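Local coordinates for protein gamma-glutamyltranspeptidase (Streptomyces lincolnensis, PDB 6J3A) that is an LmbA-like gamma-glutamyltranspeptidase homologue of the N-terminal-nucleophile superfamily and probably acts on gamma-glutamyl or related amide bonds, at residues V559-D564 / V578-P583; G297-V302 / P565-E570. All blocks are in the same frame, centred on the assembly; numbering follows the deposited sequence.

Interaction 1: residues V559-D564 / V578-P583; sequences VEARMD and VTVGPP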
ATOM      1  N   VAL A 559      12.259  -4.355 -23.226  1.00 34.39           N
ATOM      2  CA  VAL A 559      12.579  -3.503 -22.062  1.00 36.25           C
ATOM      3  C   VAL A 559      11.483  -2.467 -21.803  1.00 36.12           C
ATOM      4  O   VAL A 559      10.776  -2.060 -22.732  1.00 40.03           O
ATOM      5  CB  VAL A 559      13.937  -2.765 -22.206  1.00 37.31           C
ATOM      6  CG1 VAL A 559      15.074  -3.767 -22.346  1.00 38.43           C
ATOM      7  CG2 VAL A 559      13.942  -1.777 -23.371  1.00 37.66           C
ATOM      8  N   GLU A 560      11.360  -2.037 -20.547  1.00 33.70           N
ATOM      9  CA  GLU A 560      10.461  -0.941 -20.187  1.00 31.04           C
ATOM     10  C   GLU A 560      11.031   0.370 -20.709  1.00 31.43           C
ATOM     11  O   GLU A 560      12.245   0.535 -20.817  1.00 30.54           O
ATOM     12  CB  GLU A 560      10.254  -0.855 -18.675  1.00 28.85           C
ATOM     13  CG  GLU A 560       9.452  -2.007 -18.104  1.00 28.19           C
ATOM     14  CD  GLU A 560       9.159  -1.865 -16.622  1.00 28.30           C
ATOM     15  OE1 GLU A 560       7.973  -1.920 -16.246  1.00 28.43           O
ATOM     16  OE2 GLU A 560      10.097  -1.711 -15.814  1.00 28.37           O
ATOM     17  N   ALA A 561      10.139   1.307 -21.015  1.00 32.43           N
ATOM     18  CA  ALA A 561      10.534   2.614 -21.546  1.00 33.12           C
ATOM     19  C   ALA A 561      11.405   3.423 -20.594  1.00 33.16           C
ATOM     20  O   ALA A 561      12.102   4.323 -21.049  1.00 33.79           O
ATOM     21  CB  ALA A 561       9.305   3.431 -21.938  1.00 32.83           C
ATOM     22  N   ARG A 562      11.371   3.107 -19.297  1.00 33.69           N
ATOM     23  CA  ARG A 562      12.128   3.869 -18.277  1.00 34.88           C
ATOM     24  C   ARG A 562      13.506   3.285 -17.998  1.00 35.64           C
ATOM     25  O   ARG A 562      14.244   3.847 -17.195  1.00 35.96           O
ATOM     26  CB  ARG A 562      11.344   4.109 -16.964  1.00 35.63           C
ATOM     27  CG  ARG A 562      10.218   3.137 -16.670  1.00 37.53           C
ATOM     28  CD  ARG A 562       9.357   3.567 -15.498  1.00 36.79           C
ATOM     29  NE  ARG A 562      10.016   3.287 -14.240  1.00 37.57           N
ATOM     30  CZ  ARG A 562      10.156   2.085 -13.683  1.00 37.12           C
ATOM     31  NH1 ARG A 562       9.681   0.974 -14.246  1.00 35.88           N
ATOM     32  NH2 ARG A 562      10.796   2.006 -12.528  1.00 37.61           N
ATOM     33  N   MET A 563      13.860   2.181 -18.660  1.00 36.89           N
ATOM     34  CA  MET A 563      15.261   1.771 -18.762  1.00 39.10           C
ATOM     35  C   MET A 563      16.014   2.833 -19.575  1.00 40.00           C
ATOM     36  O   MET A 563      15.443   3.433 -20.487  1.00 39.90           O
ATOM     37  CB  MET A 563      15.374   0.399 -19.431  1.00 40.70           C
ATOM     38  CG  MET A 563      16.795  -0.150 -19.528  1.00 42.36           C
ATOM     39  SD  MET A 563      16.868  -1.943 -19.772  1.00 43.95           S
ATOM     40  CE  MET A 563      16.468  -2.522 -18.126  1.00 42.42           C
ATOM     41  N   ASP A 564      17.279   3.070 -19.225  1.00 40.83           N
ATOM     42  CA  ASP A 564      18.127   4.059 -19.904  1.00 41.94           C
ATOM     43  C   ASP A 564      18.109   3.812 -21.420  1.00 43.58           C
ATOM     44  O   ASP A 564      18.319   2.673 -21.840  1.00 42.60           O
ATOM     45  CB  ASP A 564      19.561   3.970 -19.369  1.00 41.09           C
ATOM     46  N   VAL A 578      15.139  -5.342 -30.270  1.00 42.38           N
ATOM     47  CA  VAL A 578      14.613  -4.695 -29.072  1.00 41.83           C
ATOM     48  C   VAL A 578      13.258  -4.037 -29.308  1.00 40.72           C
ATOM     49  O   VAL A 578      13.135  -3.120 -30.124  1.00 39.31           O
ATOM     50  CB  VAL A 578      15.587  -3.609 -28.570  1.00 43.15           C
ATOM     51  CG1 VAL A 578      15.028  -2.864 -27.359  1.00 42.90           C
ATOM     52  CG2 VAL A 578      16.932  -4.226 -28.222  1.00 44.01           C
ATOM     53  N   THR A 579      12.258  -4.495 -28.562  1.00 40.62           N
ATOM     54  CA  THR A 579      10.961  -3.824 -28.494  1.00 41.24           C
ATOM     55  C   THR A 579      10.927  -2.992 -27.198  1.00 40.15           C
ATOM     56  O   THR A 579      11.187  -3.514 -26.110  1.00 39.38           O
ATOM     57  CB  THR A 579       9.792  -4.837 -28.530  1.00 42.19           C
ATOM     58  OG1 THR A 579       9.991  -5.779 -29.590  1.00 40.02           O
ATOM     59  CG2 THR A 579       8.482  -4.135 -28.777  1.00 44.20           C
ATOM     60  N   VAL A 580      10.628  -1.701 -27.328  1.00 38.91           N
ATOM     61  CA  VAL A 580      10.511  -0.788 -26.174  1.00 38.91           C
ATOM     62  C   VAL A 580       9.054  -0.738 -25.681  1.00 36.12           C
ATOM     63  O   VAL A 580       8.231  -0.016 -26.234  1.00 34.81           O
ATOM     64  CB  VAL A 580      11.027   0.641 -26.505  1.00 40.04           C
ATOM     65  CG1 VAL A 580      10.996   1.541 -25.276  1.00 39.99           C
ATOM     66  CG2 VAL A 580      12.455   0.587 -27.024  1.00 40.43           C
ATOM     67  N   GLY A 581       8.761  -1.508 -24.634  1.00 34.49           N
ATOM     68  CA  GLY A 581       7.420  -1.580 -24.061  1.00 34.09           C
ATOM     69  C   GLY A 581       7.106  -0.383 -23.182  1.00 34.08           C
ATOM     70  O   GLY A 581       7.975   0.471 -22.956  1.00 32.94           O
ATOM     71  N   PRO A 582       5.866  -0.313 -22.659  1.00 33.52           N
ATOM     72  CA  PRO A 582       5.500   0.852 -21.860  1.00 34.29           C
ATOM     73  C   PRO A 582       6.273   0.941 -20.539  1.00 34.93           C
ATOM     74  O   PRO A 582       6.703  -0.093 -20.013  1.00 34.45           O
ATOM     75  CB  PRO A 582       3.996   0.658 -21.592  1.00 33.89           C
ATOM     76  CG  PRO A 582       3.555  -0.399 -22.530  1.00 33.88           C
ATOM     77  CD  PRO A 582       4.751  -1.264 -22.772  1.00 33.51           C
ATOM     78  N   PRO A 583       6.419   2.165 -19.996  1.00 34.94           N
ATOM     79  CA  PRO A 583       7.273   2.418 -18.832  1.00 34.64           C
ATOM     80  C   PRO A 583       6.997   1.497 -17.646  1.00 33.38           C
ATOM     81  O   PRO A 583       7.932   1.037 -16.998  1.00 33.50           O
ATOM     82  CB  PRO A 583       6.929   3.864 -18.435  1.00 35.20           C
ATOM     83  CG  PRO A 583       6.117   4.432 -19.541  1.00 35.31           C
ATOM     84  CD  PRO A 583       5.495   3.286 -20.256  1.00 35.19           C
TER

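Interaction 2: residues G297-V302 / P565-E570; sequences GSADYV and PGIAAE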
ATOM      1  N   GLY A 297      22.859  -3.008 -13.339  1.00 37.43           N
ATOM      2  CA  GLY A 297      22.057  -2.118 -14.186  1.00 36.49           C
ATOM      3  C   GLY A 297      22.697  -1.632 -15.476  1.00 36.54           C
ATOM      4  O   GLY A 297      22.076  -0.870 -16.224  1.00 38.04           O
ATOM      5  N   SER A 298      23.920  -2.071 -15.759  1.00 36.76           N
ATOM      6  CA  SER A 298      24.637  -1.624 -16.950  1.00 37.07           C
ATOM      7  C   SER A 298      24.209  -2.439 -18.167  1.00 36.58           C
ATOM      8  O   SER A 298      23.531  -3.458 -18.039  1.00 35.85           O
ATOM      9  CB  SER A 298      26.146  -1.722 -16.725  1.00 37.24           C
ATOM     10  OG  SER A 298      26.563  -3.068 -16.624  1.00 36.52           O
ATOM     11  N   ALA A 299      24.596  -1.962 -19.344  1.00 36.82           N
ATOM     12  CA  ALA A 299      24.319  -2.646 -20.604  1.00 37.20           C
ATOM     13  C   ALA A 299      24.893  -4.077 -20.586  1.00 37.64           C
ATOM     14  O   ALA A 299      24.166  -5.047 -20.826  1.00 35.63           O
ATOM     15  CB  ALA A 299      24.894  -1.843 -21.767  1.00 37.39           C
ATOM     16  N   ASP A 300      26.184  -4.183 -20.266  1.00 38.38           N
ATOM     17  CA  ASP A 300      26.887  -5.475 -20.120  1.00 38.99           C
ATOM     18  C   ASP A 300      26.171  -6.439 -19.153  1.00 38.59           C
ATOM     19  O   ASP A 300      26.125  -7.642 -19.399  1.00 41.44           O
ATOM     20  CB  ASP A 300      28.342  -5.267 -19.642  1.00 40.14           C
ATOM     21  CG  ASP A 300      29.207  -4.490 -20.650  1.00 41.10           C
ATOM     22  OD1 ASP A 300      28.836  -4.424 -21.839  1.00 40.63           O
ATOM     23  OD2 ASP A 300      30.261  -3.941 -20.243  1.00 41.32           O
ATOM     24  N   TYR A 301      25.628  -5.902 -18.059  1.00 36.46           N
ATOM     25  CA  TYR A 301      24.848  -6.672 -17.072  1.00 33.70           C
ATOM     26  C   TYR A 301      23.568  -7.239 -17.669  1.00 32.81           C
ATOM     27  O   TYR A 301      23.248  -8.397 -17.463  1.00 32.51           O
ATOM     28  CB  TYR A 301      24.510  -5.770 -15.886  1.00 33.23           C
ATOM     29  CG  TYR A 301      23.588  -6.334 -14.804  1.00 32.73           C
ATOM     30  CD1 TYR A 301      24.083  -7.135 -13.771  1.00 31.46           C
ATOM     31  CD2 TYR A 301      22.228  -6.013 -14.780  1.00 32.15           C
ATOM     32  CE1 TYR A 301      23.251  -7.612 -12.766  1.00 30.61           C
ATOM     33  CE2 TYR A 301      21.391  -6.490 -13.779  1.00 31.36           C
ATOM     34  CZ  TYR A 301      21.906  -7.287 -12.776  1.00 31.07           C
ATOM     35  OH  TYR A 301      21.067  -7.759 -11.788  1.00 31.68           O
ATOM     36  N   VAL A 302      22.837  -6.409 -18.399  1.00 32.04           N
ATOM     37  CA  VAL A 302      21.607  -6.841 -19.065  1.00 31.75           C
ATOM     38  C   VAL A 302      21.900  -7.901 -20.121  1.00 31.65           C
ATOM     39  O   VAL A 302      21.373  -9.013 -20.036  1.00 30.91           O
ATOM     40  CB  VAL A 302      20.869  -5.641 -19.705  1.00 31.40           C
ATOM     41  CG1 VAL A 302      19.727  -6.088 -20.616  1.00 31.80           C
ATOM     42  CG2 VAL A 302      20.328  -4.737 -18.620  1.00 30.80           C
ATOM     43  N   PRO A 565      17.833   4.855 -22.239  1.00 47.08           N
ATOM     44  CA  PRO A 565      17.732   4.621 -23.695  1.00 49.03           C
ATOM     45  C   PRO A 565      19.044   4.225 -24.366  1.00 50.06           C
ATOM     46  O   PRO A 565      19.021   3.688 -25.475  1.00 50.00           O
ATOM     47  CB  PRO A 565      17.248   5.973 -24.256  1.00 49.17           C
ATOM     48  CG  PRO A 565      16.771   6.757 -23.085  1.00 49.60           C
ATOM     49  CD  PRO A 565      17.567   6.269 -21.908  1.00 48.61           C
ATOM     50  N   GLY A 566      20.164   4.533 -23.709  1.00 52.45           N
ATOM     51  CA  GLY A 566      21.502   4.145 -24.169  1.00 53.94           C
ATOM     52  C   GLY A 566      21.846   2.680 -23.931  1.00 54.06           C
ATOM     53  O   GLY A 566      22.786   2.149 -24.535  1.00 53.26           O
ATOM     54  N   ILE A 567      21.101   2.037 -23.030  1.00 52.50           N
ATOM     55  CA  ILE A 567      21.158   0.580 -22.854  1.00 50.77           C
ATOM     56  C   ILE A 567      20.419  -0.123 -23.995  1.00 49.78           C
ATOM     57  O   ILE A 567      20.940  -1.078 -24.577  1.00 48.88           O
ATOM     58  CB  ILE A 567      20.594   0.157 -21.481  1.00 50.29           C
ATOM     59  CG1 ILE A 567      21.588   0.575 -20.393  1.00 52.56           C
ATOM     60  CG2 ILE A 567      20.342  -1.349 -21.420  1.00 48.94           C
ATOM     61  CD1 ILE A 567      21.100   0.396 -18.969  1.00 53.53           C
ATOM     62  N   ALA A 568      19.210   0.349 -24.295  1.00 47.45           N
ATOM     63  CA  ALA A 568      18.461  -0.110 -25.457  1.00 45.50           C
ATOM     64  C   ALA A 568      19.289   0.029 -26.724  1.00 46.19           C
ATOM     65  O   ALA A 568      19.285  -0.876 -27.542  1.00 46.67           O
ATOM     66  CB  ALA A 568      17.161   0.659 -25.598  1.00 44.50           C
ATOM     67  N   ALA A 569      20.004   1.147 -26.869  1.00 47.38           N
ATOM     68  CA  ALA A 569      20.867   1.384 -28.040  1.00 50.69           C
ATOM     69  C   ALA A 569      22.080   0.442 -28.076  1.00 51.95           C
ATOM     70  O   ALA A 569      22.511   0.027 -29.153  1.00 54.65           O
ATOM     71  CB  ALA A 569      21.317   2.841 -28.110  1.00 50.04           C
ATOM     72  N   GLU A 570      22.623   0.116 -26.903  1.00 52.79           N
ATOM     73  CA  GLU A 570      23.731  -0.854 -26.796  1.00 53.17           C
ATOM     74  C   GLU A 570      23.343  -2.259 -27.234  1.00 52.49           C
ATOM     75  O   GLU A 570      24.116  -2.936 -27.907  1.00 54.15           O
ATOM     76  CB  GLU A 570      24.301  -0.917 -25.371  1.00 53.42           C
ATOM     77  CG  GLU A 570      25.527  -0.049 -25.161  1.00 55.00           C
ATOM     78  CD  GLU A 570      26.733  -0.561 -25.932  1.00 55.72           C
ATOM     79  OE1 GLU A 570      27.382  -1.517 -25.450  1.00 54.33           O
ATOM     80  OE2 GLU A 570      27.024  -0.009 -27.015  1.00 57.05           O
TER

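Interaction 1: residues V559-D564 / V578-P583
With CG of Glu560 anti to its carbonyl carbon (chi1 -69°) and the Arg562 chain bent at chi3 (-78°), carboxylate and guanidinium converge beside the carbonyl of Pro583. They do so where the two parallel strands of a beta-alpha-beta unit, 556-560 and 577-581, run out into loops. The strand pairing is short: Val559 N donates to Thr579 O (3.2 Å), and Gly581 N returns a bond to Val559 O (2.8 Å). On the face carrying Val559 and Val580, Val559 CG2 meets Val578 CG1 at 4.3 Å. Beyond the strand a type I turn from Glu560 to Met563 brings Ala561 over segment 578-583, its CB lying 4.1 Å from Pro583 CG and close also to a methyl of Val580. Arg562 NH1 does double duty, pairing with Glu560 OE2 at 3.1 Å in a salt bridge within the turn while bonding across to Pro583. Arg608 forms a salt bridge with Glu560 OE1, whereas NH2 of Arg562 binds Asp534 O and Trp584 adds a cation-pi contact. A leucine in place of Arg562 would probably leave Pro583 O without this donor and Glu560 with one fewer positive partner. The bond from Arg562 NH1 to Pro583 O is 3.3 Å and nearly straight (174°), the oxygen lying in the guanidinium plane.

Interaction 2: residues G297-V302 / P565-E570
Gly297, just ahead of helix 299-319, turns its carbonyl oxygen to the end of Ile567, where O and CD1 are 3.2 Å apart. This is a close approach of a polar atom to a methyl group, made possible by the extended Ile567 chain: with chi2 at 172°, CD1 reaches past the helix start to the preceding loop. Ser298 follows as the N-cap; its OG accepts a weak hydrogen bond from Tyr301 N (3.3 Å) and is also bonded to Glu295 O. Ala299 then opens the helix and brings the two backbones nearest, its CA 5.0 Å from the CA of Ile567. The small methyl permits this approach: CB of Ala299 lies 4.3 Å from Ile567 CG1 and 3.8 Å from CB of Glu570, one helical turn further on. From Glu570 the chain bends at chi2 (-68°), and its carboxylate forms a salt bridge with Arg573. Asp300, with its own salt bridge to Arg574, holds its carboxylate near that of Glu570, and the positive charge of Arg574 would be expected to offset the proximity of the two carboxylates. Val302 closes the inner side, its CG2 resting 4.4 Å from Ile567 CG2. Apolar packing thus carries this surface contact, in which the capped first turn of one helix rests on Ile567 and Glu570 of the helix linking two parallel strands in a beta-alpha-beta unit.

The two contacts lie on the same side of the chain's centre, their own centres about 11 Å apart, and share one beta-alpha-beta unit. Interaction 1 joins its strands, 556-560 and 577-581; interaction 2 uses the intervening helix 565-573 and fastens it to the start of helix 299-319. Along the sequence the segments alternate: 297-302 comes first, then 559-564, 565-570 and 578-583. Interaction 2 bridges 263 residues, interaction 1 only 14. The contacts also meet directly, where Val578 CG2 lies 4.1 Å from Ala568 O. Through the shared unit, a local strand pairing near the end of the chain is thereby connected to a helix from much earlier in the sequence.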